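Local structure of thermoresistant glucokinase (4EUN) at residues 28-36 with 101-111; 90-98 with 118-126. The protein probably transfers a phosphate group from ATP to a sugar substrate such as gluconate, in the manner of the P-loop sugar kinases. One frame throughout, in Å; residues are numbered along the deposited sequence.

Contact 1: 28-36 with 101-111; sequences PTRHVVVMG and GVSTIITCSAL
Val32, Val34 and Gly36 alternate with Thr104, Ile106 and Cys108 in a ladder of backbone hydrogen bonds joining strands 31-35 and 104-108, parallel neighbours in the central five-stranded sheet. The ladder begins with Thr104 N to Arg30 O and closes with Gly36 N to Cys108 O (3.1 Å). Before it, Ser103 OG accepts Arg30 N in a nearly straight bond (2.9 Å, 171°). The Ser103 hydroxyl lies anti to its own carbonyl carbon (chi1 -68°), which brings it across to the amide of Arg30, whose guanidinium turns away to a salt bridge with Asp127.

The side-chain polar link is His31 with Thr104: Thr104 OG1 and His31 ND1 share a hydrogen bond of 2.9 Å at the edge of the imidazole, in its plane. On the other ring nitrogen, Thr29 OG1 and His31 NE2 form a second, of 2.8 Å, so two hydroxyls fix the ring's rotation. A water bridges Thr104 OG1 and Val32 O, donating to the carbonyl.

Apolar contacts line both faces. Beside His31 and Thr104, Val33 lies alongside Ile106 and sets its CG1 3.6 Å from Cys108 SG. On the reverse face, Ile105 CD1 reaches both Val32 CG1 (3.7 Å) and Val34 CG2, under helix 42-53. There Thr107 OG1 bonds Glu59.

Gly36 belongs to a probable Walker A (P-loop) motif, and its carbonyl accepts a hydrogen bond from Lys42 NZ; a sulfate, probably from the crystallisation liquor, lies about 6 Å from the Thr107 side chain. The chemistry implies a buried strand pair in which, at its N-terminal end, each ring nitrogen of His31 has a hydroxyl partner, while the ladder sets the start of the probable phosphate-binding loop against the end of strand 104-108.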
ATOM      1  N   PRO A  28      23.862   3.598  -2.016  1.00 62.72           N
ATOM      2  CA  PRO A  28      22.847   4.649  -2.086  1.00 55.06           C
ATOM      3  C   PRO A  28      21.441   4.079  -1.942  1.00 45.17           C
ATOM      4  O   PRO A  28      21.222   2.897  -2.216  1.00 43.61           O
ATOM      5  CB  PRO A  28      23.029   5.211  -3.490  1.00 54.18           C
ATOM      6  CG  PRO A  28      24.490   5.045  -3.755  1.00 61.21           C
ATOM      7  CD  PRO A  28      24.909   3.781  -3.035  1.00 70.15           C
ATOM      8  N   THR A  29      20.491   4.909  -1.523  1.00 36.16           N
ATOM      9  CA  THR A  29      19.117   4.453  -1.409  1.00 28.99           C
ATOM     10  C   THR A  29      18.474   4.480  -2.779  1.00 30.32           C
ATOM     11  O   THR A  29      18.930   5.202  -3.668  1.00 32.67           O
ATOM     12  CB  THR A  29      18.301   5.274  -0.397  1.00 30.17           C
ATOM     13  OG1 THR A  29      18.277   6.649  -0.791  1.00 29.51           O
ATOM     14  CG2 THR A  29      18.925   5.163   0.993  1.00 30.41           C
ATOM     15  N   ARG A  30      17.433   3.677  -2.957  1.00 26.95           N
ATOM     16  CA  ARG A  30      16.728   3.624  -4.232  1.00 23.37           C
ATOM     17  C   ARG A  30      15.283   4.001  -4.012  1.00 22.68           C
ATOM     18  O   ARG A  30      14.707   3.719  -2.952  1.00 24.48           O
ATOM     19  CB  ARG A  30      16.796   2.220  -4.827  1.00 25.40           C
ATOM     20  CG  ARG A  30      18.205   1.731  -5.111  1.00 27.80           C
ATOM     21  CD  ARG A  30      18.878   2.569  -6.188  1.00 27.44           C
ATOM     22  NE  ARG A  30      18.146   2.495  -7.452  1.00 27.72           N
ATOM     23  CZ  ARG A  30      18.304   1.532  -8.356  1.00 29.27           C
ATOM     24  NH1 ARG A  30      19.165   0.549  -8.144  1.00 31.68           N
ATOM     25  NH2 ARG A  30      17.590   1.548  -9.472  1.00 28.61           N
ATOM     26  N   HIS A  31      14.686   4.636  -5.016  1.00 21.82           N
ATOM     27  CA  HIS A  31      13.322   5.108  -4.896  1.00 19.19           C
ATOM     28  C   HIS A  31      12.607   4.908  -6.209  1.00 21.59           C
ATOM     29  O   HIS A  31      12.984   5.487  -7.225  1.00 25.71           O
ATOM     30  CB  HIS A  31      13.319   6.570  -4.435  1.00 22.25           C
ATOM     31  CG  HIS A  31      14.140   6.767  -3.201  1.00 24.72           C
ATOM     32  ND1 HIS A  31      13.644   6.512  -1.941  1.00 23.26           N
ATOM     33  CD2 HIS A  31      15.444   7.092  -3.035  1.00 25.27           C
ATOM     34  CE1 HIS A  31      14.604   6.696  -1.049  1.00 21.40           C
ATOM     35  NE2 HIS A  31      15.701   7.050  -1.684  1.00 23.88           N
ATOM     36  N   VAL A  32      11.591   4.054  -6.171  1.00 19.43           N
ATOM     37  CA  VAL A  32      10.906   3.610  -7.379  1.00 19.41           C
ATOM     38  C   VAL A  32       9.475   4.100  -7.326  1.00 19.87           C
ATOM     39  O   VAL A  32       8.845   4.081  -6.275  1.00 18.80           O
ATOM     40  CB  VAL A  32      10.922   2.062  -7.480  1.00 21.33           C
ATOM     41  CG1 VAL A  32      10.248   1.590  -8.767  1.00 22.01           C
ATOM     42  CG2 VAL A  32      12.355   1.538  -7.409  1.00 22.74           C
ATOM     43  N   VAL A  33       8.966   4.553  -8.470  1.00 18.92           N
ATOM     44  CA  VAL A  33       7.561   4.916  -8.593  1.00 18.98           C
ATOM     45  C   VAL A  33       6.939   4.061  -9.683  1.00 19.81           C
ATOM     46  O   VAL A  33       7.432   4.052 -10.810  1.00 20.87           O
ATOM     47  CB  VAL A  33       7.377   6.419  -8.942  1.00 18.51           C
ATOM     48  CG1 VAL A  33       5.910   6.725  -9.237  1.00 21.06           C
ATOM     49  CG2 VAL A  33       7.880   7.287  -7.788  1.00 22.26           C
ATOM     50  N   VAL A  34       5.874   3.336  -9.338  1.00 18.36           N
ATOM     51  CA  VAL A  34       5.110   2.583 -10.327  1.00 18.65           C
ATOM     52  C   VAL A  34       3.953   3.475 -10.701  1.00 19.29           C
ATOM     53  O   VAL A  34       3.099   3.772  -9.880  1.00 21.31           O
ATOM     54  CB  VAL A  34       4.570   1.251  -9.770  1.00 19.87           C
ATOM     55  CG1 VAL A  34       3.892   0.454 -10.890  1.00 22.70           C
ATOM     56  CG2 VAL A  34       5.718   0.435  -9.141  1.00 21.01           C
ATOM     57  N   MET A  35       3.912   3.867 -11.967  0.52 18.83           N
ATOM     58  CA  MET A  35       2.952   4.846 -12.427  0.52 20.85           C
ATOM     59  C   MET A  35       2.030   4.181 -13.440  0.52 20.80           C
ATOM     60  O   MET A  35       2.479   3.440 -14.294  0.52 23.40           O
ATOM     61  CB  MET A  35       3.709   6.026 -13.044  0.52 21.66           C
ATOM     62  CG  MET A  35       2.937   6.819 -14.059  0.52 26.27           C
ATOM     63  SD  MET A  35       3.914   8.180 -14.730  0.52 30.42           S
ATOM     64  CE  MET A  35       5.143   7.344 -15.737  0.52 22.23           C
ATOM     65  N   GLY A  36       0.728   4.420 -13.321  1.00 26.95           N
ATOM     66  CA  GLY A  36      -0.226   3.893 -14.285  1.00 27.63           C
ATOM     67  C   GLY A  36      -1.620   4.212 -13.806  1.00 30.20           C
ATOM     68  O   GLY A  36      -1.812   4.522 -12.639  1.00 29.17           O
ATOM     69  N   GLY A 101      18.210   6.184   5.346  1.00 26.09           N
ATOM     70  CA  GLY A 101      18.768   4.993   4.734  1.00 28.01           C
ATOM     71  C   GLY A 101      17.738   4.010   4.213  1.00 26.75           C
ATOM     72  O   GLY A 101      18.086   2.878   3.851  1.00 26.55           O
ATOM     73  N   VAL A 102      16.484   4.453   4.128  1.00 24.22           N
ATOM     74  CA  VAL A 102      15.379   3.584   3.729  1.00 24.56           C
ATOM     75  C   VAL A 102      15.038   3.762   2.241  1.00 29.15           C
ATOM     76  O   VAL A 102      14.783   4.876   1.784  1.00 24.65           O
ATOM     77  CB  VAL A 102      14.108   3.866   4.568  1.00 21.62           C
ATOM     78  CG1 VAL A 102      12.987   2.920   4.181  1.00 21.62           C
ATOM     79  CG2 VAL A 102      14.391   3.749   6.056  1.00 22.68           C
ATOM     80  N   SER A 103      15.040   2.660   1.496  1.00 22.26           N
ATOM     81  CA  SER A 103      14.674   2.664   0.082  1.00 24.99           C
ATOM     82  C   SER A 103      13.178   2.396  -0.049  1.00 22.16           C
ATOM     83  O   SER A 103      12.592   1.696   0.784  1.00 22.58           O
ATOM     84  CB  SER A 103      15.451   1.596  -0.672  1.00 24.88           C
ATOM     85  OG  SER A 103      16.833   1.917  -0.721  1.00 26.54           O
ATOM     86  N   THR A 104      12.564   2.947  -1.098  1.00 20.84           N
ATOM     87  CA  THR A 104      11.104   2.962  -1.199  1.00 20.84           C
ATOM     88  C   THR A 104      10.587   2.607  -2.596  1.00 20.51           C
ATOM     89  O   THR A 104      11.289   2.794  -3.591  1.00 20.28           O
ATOM     90  CB  THR A 104      10.531   4.356  -0.841  1.00 18.29           C
ATOM     91  OG1 THR A 104      10.979   5.320  -1.809  1.00 20.55           O
ATOM     92  CG2 THR A 104      10.988   4.793   0.561  1.00 19.93           C
ATOM     93  N   ILE A 105       9.356   2.101  -2.645  1.00 17.64           N
ATOM     94  CA  ILE A 105       8.615   1.961  -3.897  1.00 18.30           C
ATOM     95  C   ILE A 105       7.172   2.376  -3.640  1.00 17.68           C
ATOM     96  O   ILE A 105       6.526   1.896  -2.706  1.00 18.28           O
ATOM     97  CB  ILE A 105       8.718   0.533  -4.497  1.00 20.08           C
ATOM     98  CG1 ILE A 105       7.976   0.447  -5.832  1.00 21.10           C
ATOM     99  CG2 ILE A 105       8.220  -0.550  -3.511  1.00 21.20           C
ATOM    100  CD1 ILE A 105       8.353  -0.802  -6.630  1.00 22.16           C
ATOM    101  N   ILE A 106       6.659   3.285  -4.466  1.00 17.85           N
ATOM    102  CA  ILE A 106       5.295   3.768  -4.292  1.00 16.59           C
ATOM    103  C   ILE A 106       4.511   3.589  -5.577  1.00 18.57           C
ATOM    104  O   ILE A 106       5.072   3.652  -6.669  1.00 18.95           O
ATOM    105  CB  ILE A 106       5.250   5.252  -3.857  1.00 19.77           C
ATOM    106  CG1 ILE A 106       5.771   6.170  -4.950  1.00 24.82           C
ATOM    107  CG2 ILE A 106       6.044   5.461  -2.559  1.00 23.19           C
ATOM    108  CD1 ILE A 106       5.712   7.641  -4.565  1.00 28.15           C
ATOM    109  N   THR A 107       3.204   3.375  -5.444  1.00 18.91           N
ATOM    110  CA  THR A 107       2.329   3.362  -6.613  1.00 17.45           C
ATOM    111  C   THR A 107       1.696   4.728  -6.778  1.00 22.34           C
ATOM    112  O   THR A 107       1.206   5.288  -5.803  1.00 25.02           O
ATOM    113  CB  THR A 107       1.218   2.334  -6.440  1.00 22.04           C
ATOM    114  OG1 THR A 107       0.601   2.522  -5.161  1.00 25.84           O
ATOM    115  CG2 THR A 107       1.781   0.927  -6.493  1.00 28.32           C
ATOM    116  N   CYS A 108       1.707   5.251  -8.004  1.00 20.78           N
ATOM    117  CA  CYS A 108       1.036   6.511  -8.333  1.00 25.78           C
ATOM    118  C   CYS A 108       0.084   6.318  -9.504  1.00 26.85           C
ATOM    119  O   CYS A 108       0.350   5.515 -10.397  1.00 27.20           O
ATOM    120  CB  CYS A 108       2.047   7.575  -8.765  1.00 33.79           C
ATOM    121  SG  CYS A 108       3.107   8.184  -7.460  1.00 28.66           S
ATOM    122  N   SER A 109      -1.000   7.090  -9.530  1.00 24.86           N
ATOM    123  CA  SER A 109      -1.845   7.174 -10.721  1.00 24.85           C
ATOM    124  C   SER A 109      -1.114   7.955 -11.818  1.00 22.75           C
ATOM    125  O   SER A 109       0.108   8.094 -11.779  1.00 25.99           O
ATOM    126  CB  SER A 109      -3.175   7.838 -10.377  1.00 26.68           C
ATOM    127  OG  SER A 109      -2.958   9.007  -9.614  1.00 33.77           O
ATOM    128  N   ALA A 110      -1.854   8.454 -12.813  1.00 23.24           N
ATOM    129  CA  ALA A 110      -1.231   9.088 -13.975  1.00 26.81           C
ATOM    130  C   ALA A 110      -0.423  10.321 -13.589  1.00 28.05           C
ATOM    131  O   ALA A 110      -0.874  11.146 -12.791  1.00 29.18           O
ATOM    132  CB  ALA A 110      -2.272   9.458 -14.989  1.00 20.59           C
ATOM    133  N   LEU A 111       0.768  10.450 -14.160  1.00 24.68           N
ATOM    134  CA  LEU A 111       1.578  11.624 -13.900  1.00 22.53           C
ATOM    135  C   LEU A 111       2.017  12.306 -15.187  1.00 27.81           C
ATOM    136  O   LEU A 111       2.393  11.645 -16.168  1.00 28.65           O
ATOM    137  CB  LEU A 111       2.832  11.237 -13.145  1.00 21.81           C
ATOM    138  CG  LEU A 111       2.642  10.491 -11.830  1.00 16.90           C
ATOM    139  CD1 LEU A 111       3.993   9.991 -11.351  1.00 21.15           C
ATOM    140  CD2 LEU A 111       2.005  11.410 -10.815  1.00 29.56           C
TER
HETATM  141  O   HOH W   1       9.474   5.613  -3.987  1.00 20.47           O

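Contact 2: 90-98 with 118-126; sequences LAEWMDARA and VLREGPPSV
Ala91 and Gly122 bring segment 90-98 of helix 80-99 and the type I turn Leu119-Gly122 within 4.2 Å, CA to CA. Small residues make this possible: the Ala91 methyl sits 3.5 Å from Val118 O, and Gly122 CA approaches Ala91 O at 3.4 Å in a CA-H...O contact. Ala91 O also accepts the helical bond from Asp95 N, so Gly122 CA comes in beside an oxygen already in use.

Apolar side chains make up most of the remaining contact. Leu119 CD2 lies alongside Leu90, 3.7 Å from its CB, and also meets the methyl end of Met94. The Met94 chain bends at its last torsion (chi3 -81°), turning CE to Leu119 while CB packs on Pro123 CG at 3.7 Å. Farther along the helix, Ala98 CB touches Pro124 CD.

The polar encounter is between acceptors: Asp95 OD1 stands 3.2 Å from Gly122 O without a hydrogen bond. Away from this interface, Arg97 NE forms a salt bridge with Glu56, and Trp93 NE1 bonds Ala62 O of the second subunit.

The turn leads into Pro123 and Pro124, and the chain then enters strand 127-132. With van der Waals contact and one CA-H...O approach across it, the joint implies that close fit of small residues and prolines, rather than strong polar bonds, seats this crossover connection against the helix.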
ATOM      1  N   LEU A  90       4.789  13.610  -1.298  1.00 20.91           N
ATOM      2  CA  LEU A  90       5.418  12.366  -1.741  1.00 20.61           C
ATOM      3  C   LEU A  90       6.927  12.541  -1.860  1.00 21.48           C
ATOM      4  O   LEU A  90       7.706  11.662  -1.453  1.00 20.54           O
ATOM      5  CB  LEU A  90       4.837  11.910  -3.085  1.00 19.11           C
ATOM      6  CG  LEU A  90       3.368  11.501  -3.071  1.00 19.65           C
ATOM      7  CD1 LEU A  90       2.887  11.302  -4.494  1.00 18.60           C
ATOM      8  CD2 LEU A  90       3.205  10.212  -2.279  1.00 20.51           C
ATOM      9  N   ALA A  91       7.351  13.672  -2.421  1.00 20.42           N
ATOM     10  CA  ALA A  91       8.770  13.963  -2.563  1.00 18.60           C
ATOM     11  C   ALA A  91       9.421  14.071  -1.190  1.00 21.69           C
ATOM     12  O   ALA A  91      10.507  13.530  -0.958  1.00 25.23           O
ATOM     13  CB  ALA A  91       8.980  15.250  -3.357  1.00 22.98           C
ATOM     14  N   GLU A  92       8.754  14.772  -0.277  1.00 22.55           N
ATOM     15  CA  GLU A  92       9.281  14.944   1.073  1.00 22.94           C
ATOM     16  C   GLU A  92       9.363  13.617   1.811  1.00 21.42           C
ATOM     17  O   GLU A  92      10.341  13.366   2.516  1.00 23.72           O
ATOM     18  CB  GLU A  92       8.434  15.953   1.852  1.00 31.80           C
ATOM     19  CG  GLU A  92       8.587  17.385   1.341  1.00 46.80           C
ATOM     20  CD  GLU A  92       7.545  18.333   1.906  1.00 59.60           C
ATOM     21  OE1 GLU A  92       6.798  17.928   2.824  1.00 59.70           O
ATOM     22  OE2 GLU A  92       7.474  19.486   1.426  1.00 65.69           O
ATOM     23  N   TRP A  93       8.350  12.770   1.648  1.00 20.72           N
ATOM     24  CA  TRP A  93       8.336  11.460   2.312  1.00 19.30           C
ATOM     25  C   TRP A  93       9.503  10.618   1.814  1.00 19.81           C
ATOM     26  O   TRP A  93      10.226  10.027   2.620  1.00 21.50           O
ATOM     27  CB  TRP A  93       7.002  10.762   2.061  1.00 20.55           C
ATOM     28  CG  TRP A  93       6.840   9.410   2.703  1.00 17.57           C
ATOM     29  CD1 TRP A  93       6.342   9.148   3.946  1.00 19.62           C
ATOM     30  CD2 TRP A  93       7.120   8.137   2.101  1.00 16.63           C
ATOM     31  NE1 TRP A  93       6.315   7.784   4.167  1.00 18.90           N
ATOM     32  CE2 TRP A  93       6.783   7.142   3.048  1.00 17.99           C
ATOM     33  CE3 TRP A  93       7.624   7.741   0.856  1.00 20.70           C
ATOM     34  CZ2 TRP A  93       6.941   5.774   2.788  1.00 19.56           C
ATOM     35  CZ3 TRP A  93       7.781   6.390   0.594  1.00 22.88           C
ATOM     36  CH2 TRP A  93       7.441   5.414   1.565  1.00 20.67           C
ATOM     37  N   MET A  94       9.709  10.583   0.497  1.00 21.51           N
ATOM     38  CA  MET A  94      10.851   9.860  -0.060  1.00 20.09           C
ATOM     39  C   MET A  94      12.201  10.418   0.396  1.00 24.26           C
ATOM     40  O   MET A  94      13.130   9.657   0.670  1.00 24.39           O
ATOM     41  CB  MET A  94      10.785   9.840  -1.593  1.00 18.27           C
ATOM     42  CG  MET A  94       9.697   8.951  -2.155  1.00 18.81           C
ATOM     43  SD  MET A  94       9.853   8.771  -3.955  1.00 21.96           S
ATOM     44  CE  MET A  94       9.074  10.280  -4.544  1.00 22.91           C
ATOM     45  N   ASP A  95      12.318  11.743   0.464  1.00 23.54           N
ATOM     46  CA  ASP A  95      13.559  12.388   0.882  1.00 22.48           C
ATOM     47  C   ASP A  95      13.884  12.040   2.327  1.00 25.34           C
ATOM     48  O   ASP A  95      15.036  11.757   2.661  1.00 26.78           O
ATOM     49  CB  ASP A  95      13.431  13.908   0.718  1.00 25.69           C
ATOM     50  CG  ASP A  95      14.754  14.636   0.839  1.00 41.13           C
ATOM     51  OD1 ASP A  95      15.826  14.017   0.659  1.00 39.36           O
ATOM     52  OD2 ASP A  95      14.714  15.857   1.092  1.00 43.81           O
ATOM     53  N   ALA A  96      12.863  12.026   3.178  1.00 22.66           N
ATOM     54  CA  ALA A  96      13.096  11.748   4.597  1.00 23.31           C
ATOM     55  C   ALA A  96      13.439  10.274   4.812  1.00 25.07           C
ATOM     56  O   ALA A  96      14.250   9.946   5.690  1.00 25.88           O
ATOM     57  CB  ALA A  96      11.891  12.140   5.418  1.00 24.49           C
ATOM     58  N   ARG A  97      12.813   9.391   4.031  1.00 23.40           N
ATOM     59  CA  ARG A  97      13.165   7.970   4.060  1.00 24.01           C
ATOM     60  C   ARG A  97      14.624   7.796   3.632  1.00 24.85           C
ATOM     61  O   ARG A  97      15.406   7.129   4.315  1.00 24.14           O
ATOM     62  CB  ARG A  97      12.236   7.141   3.160  1.00 21.34           C
ATOM     63  CG  ARG A  97      10.776   7.010   3.644  1.00 27.50           C
ATOM     64  CD  ARG A  97      10.747   6.419   5.011  1.00 32.69           C
ATOM     65  NE  ARG A  97       9.549   5.664   5.395  1.00 24.18           N
ATOM     66  CZ  ARG A  97       8.638   6.106   6.255  1.00 19.11           C
ATOM     67  NH1 ARG A  97       8.736   7.325   6.766  1.00 21.90           N
ATOM     68  NH2 ARG A  97       7.632   5.333   6.616  1.00 18.93           N
ATOM     69  N   ALA A  98      14.988   8.408   2.504  1.00 22.57           N
ATOM     70  CA  ALA A  98      16.365   8.397   2.004  1.00 23.36           C
ATOM     71  C   ALA A  98      17.377   8.817   3.061  1.00 29.50           C
ATOM     72  O   ALA A  98      18.437   8.190   3.221  1.00 30.87           O
ATOM     73  CB  ALA A  98      16.482   9.315   0.772  1.00 24.33           C
ATOM     74  N   VAL A 118       8.595  17.209  -9.865  1.00 24.91           N
ATOM     75  CA  VAL A 118       8.391  17.496  -8.446  1.00 24.78           C
ATOM     76  C   VAL A 118       8.806  16.313  -7.562  1.00 25.72           C
ATOM     77  O   VAL A 118       9.477  16.495  -6.545  1.00 26.30           O
ATOM     78  CB  VAL A 118       6.927  17.886  -8.144  1.00 24.01           C
ATOM     79  CG1 VAL A 118       6.716  18.079  -6.652  1.00 30.17           C
ATOM     80  CG2 VAL A 118       6.551  19.148  -8.905  1.00 28.94           C
ATOM     81  N   LEU A 119       8.431  15.096  -7.957  1.00 23.79           N
ATOM     82  CA  LEU A 119       8.867  13.901  -7.224  1.00 24.10           C
ATOM     83  C   LEU A 119      10.394  13.848  -7.140  1.00 24.74           C
ATOM     84  O   LEU A 119      10.954  13.499  -6.097  1.00 25.28           O
ATOM     85  CB  LEU A 119       8.331  12.630  -7.896  1.00 23.03           C
ATOM     86  CG  LEU A 119       6.807  12.474  -7.890  1.00 20.31           C
ATOM     87  CD1 LEU A 119       6.371  11.183  -8.568  1.00 24.05           C
ATOM     88  CD2 LEU A 119       6.280  12.500  -6.466  1.00 19.10           C
ATOM     89  N   ARG A 120      11.065  14.224  -8.228  1.00 22.48           N
ATOM     90  CA  ARG A 120      12.529  14.179  -8.271  1.00 24.22           C
ATOM     91  C   ARG A 120      13.200  15.271  -7.441  1.00 29.09           C
ATOM     92  O   ARG A 120      14.414  15.239  -7.240  1.00 30.94           O
ATOM     93  CB  ARG A 120      13.042  14.185  -9.715  1.00 25.32           C
ATOM     94  CG  ARG A 120      12.940  12.821 -10.408  1.00 25.85           C
ATOM     95  CD  ARG A 120      13.536  12.838 -11.819  1.00 26.03           C
ATOM     96  NE  ARG A 120      12.745  13.664 -12.722  1.00 26.84           N
ATOM     97  CZ  ARG A 120      11.917  13.184 -13.650  1.00 29.02           C
ATOM     98  NH1 ARG A 120      11.772  11.875 -13.816  1.00 26.87           N
ATOM     99  NH2 ARG A 120      11.229  14.018 -14.409  1.00 27.94           N
ATOM    100  N   GLU A 121      12.417  16.227  -6.947  1.00 27.91           N
ATOM    101  CA  GLU A 121      12.961  17.252  -6.049  1.00 30.47           C
ATOM    102  C   GLU A 121      13.237  16.708  -4.650  1.00 35.81           C
ATOM    103  O   GLU A 121      13.927  17.348  -3.859  1.00 34.06           O
ATOM    104  CB  GLU A 121      12.020  18.463  -5.957  1.00 34.29           C
ATOM    105  CG  GLU A 121      11.814  19.214  -7.272  1.00 39.52           C
ATOM    106  CD  GLU A 121      10.822  20.363  -7.142  1.00 54.70           C
ATOM    107  OE1 GLU A 121      10.398  20.663  -6.005  1.00 69.70           O
ATOM    108  OE2 GLU A 121      10.462  20.962  -8.179  1.00 63.29           O
ATOM    109  N   GLY A 122      12.699  15.529  -4.346  1.00 30.22           N
ATOM    110  CA  GLY A 122      12.854  14.933  -3.029  1.00 30.12           C
ATOM    111  C   GLY A 122      14.138  14.143  -2.840  1.00 36.11           C
ATOM    112  O   GLY A 122      15.154  14.693  -2.413  1.00 38.29           O
ATOM    113  N   PRO A 123      14.096  12.839  -3.156  1.00 26.94           N
ATOM    114  CA  PRO A 123      15.220  11.927  -2.910  1.00 29.19           C
ATOM    115  C   PRO A 123      16.298  12.062  -3.985  1.00 30.06           C
ATOM    116  O   PRO A 123      16.080  12.730  -4.996  1.00 30.26           O
ATOM    117  CB  PRO A 123      14.553  10.551  -2.980  1.00 27.18           C
ATOM    118  CG  PRO A 123      13.449  10.748  -3.992  1.00 25.23           C
ATOM    119  CD  PRO A 123      12.937  12.145  -3.755  1.00 28.03           C
ATOM    120  N   PRO A 124      17.461  11.430  -3.773  1.00 30.06           N
ATOM    121  CA  PRO A 124      18.563  11.659  -4.715  1.00 28.10           C
ATOM    122  C   PRO A 124      18.330  11.118  -6.124  1.00 31.48           C
ATOM    123  O   PRO A 124      19.033  11.543  -7.047  1.00 32.69           O
ATOM    124  CB  PRO A 124      19.740  10.925  -4.057  1.00 29.89           C
ATOM    125  CG  PRO A 124      19.395  10.869  -2.613  1.00 35.35           C
ATOM    126  CD  PRO A 124      17.905  10.699  -2.573  1.00 32.67           C
ATOM    127  N   SER A 125      17.374  10.208  -6.292  1.00 26.18           N
ATOM    128  CA  SER A 125      17.019   9.706  -7.618  1.00 26.42           C
ATOM    129  C   SER A 125      15.627   9.100  -7.560  1.00 25.72           C
ATOM    130  O   SER A 125      15.171   8.689  -6.491  1.00 25.92           O
ATOM    131  CB  SER A 125      18.009   8.641  -8.090  1.00 33.05           C
ATOM    132  OG  SER A 125      18.010   7.530  -7.208  1.00 32.90           O
ATOM    133  N   VAL A 126      14.945   9.060  -8.705  1.00 25.43           N
ATOM    134  CA  VAL A 126      13.672   8.351  -8.820  1.00 27.05           C
ATOM    135  C   VAL A 126      13.590   7.566 -10.132  1.00 28.05           C
ATOM    136  O   VAL A 126      13.779   8.124 -11.221  1.00 26.70           O
ATOM    137  CB  VAL A 126      12.448   9.288  -8.719  1.00 24.04           C
ATOM    138  CG1 VAL A 126      11.161   8.463  -8.675  1.00 23.49           C
ATOM    139  CG2 VAL A 126      12.524  10.161  -7.480  1.00 25.87           C
TER

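Contact 1 lies in the core, its centre about 6 Å from the centre of the chain; contact 2, whose centre is about 14 Å from that point, is partly buried in the layer covering one face of the sheet. Their centres are about 9 Å apart and their segments alternate along the chain: helix 80-99 leads into strand 104-108, which in turn leads into helix 113-119. A Schellman motif at Gly101 ends the first helix, with Val102 N bonded to Arg97 O. His31 joins the two, packing its ring on Ala98 and Pro123. Backbone ladder bonds dominate the inner contact, apolar fit the outer, as suits sheet pairing beneath helix-and-turn packing.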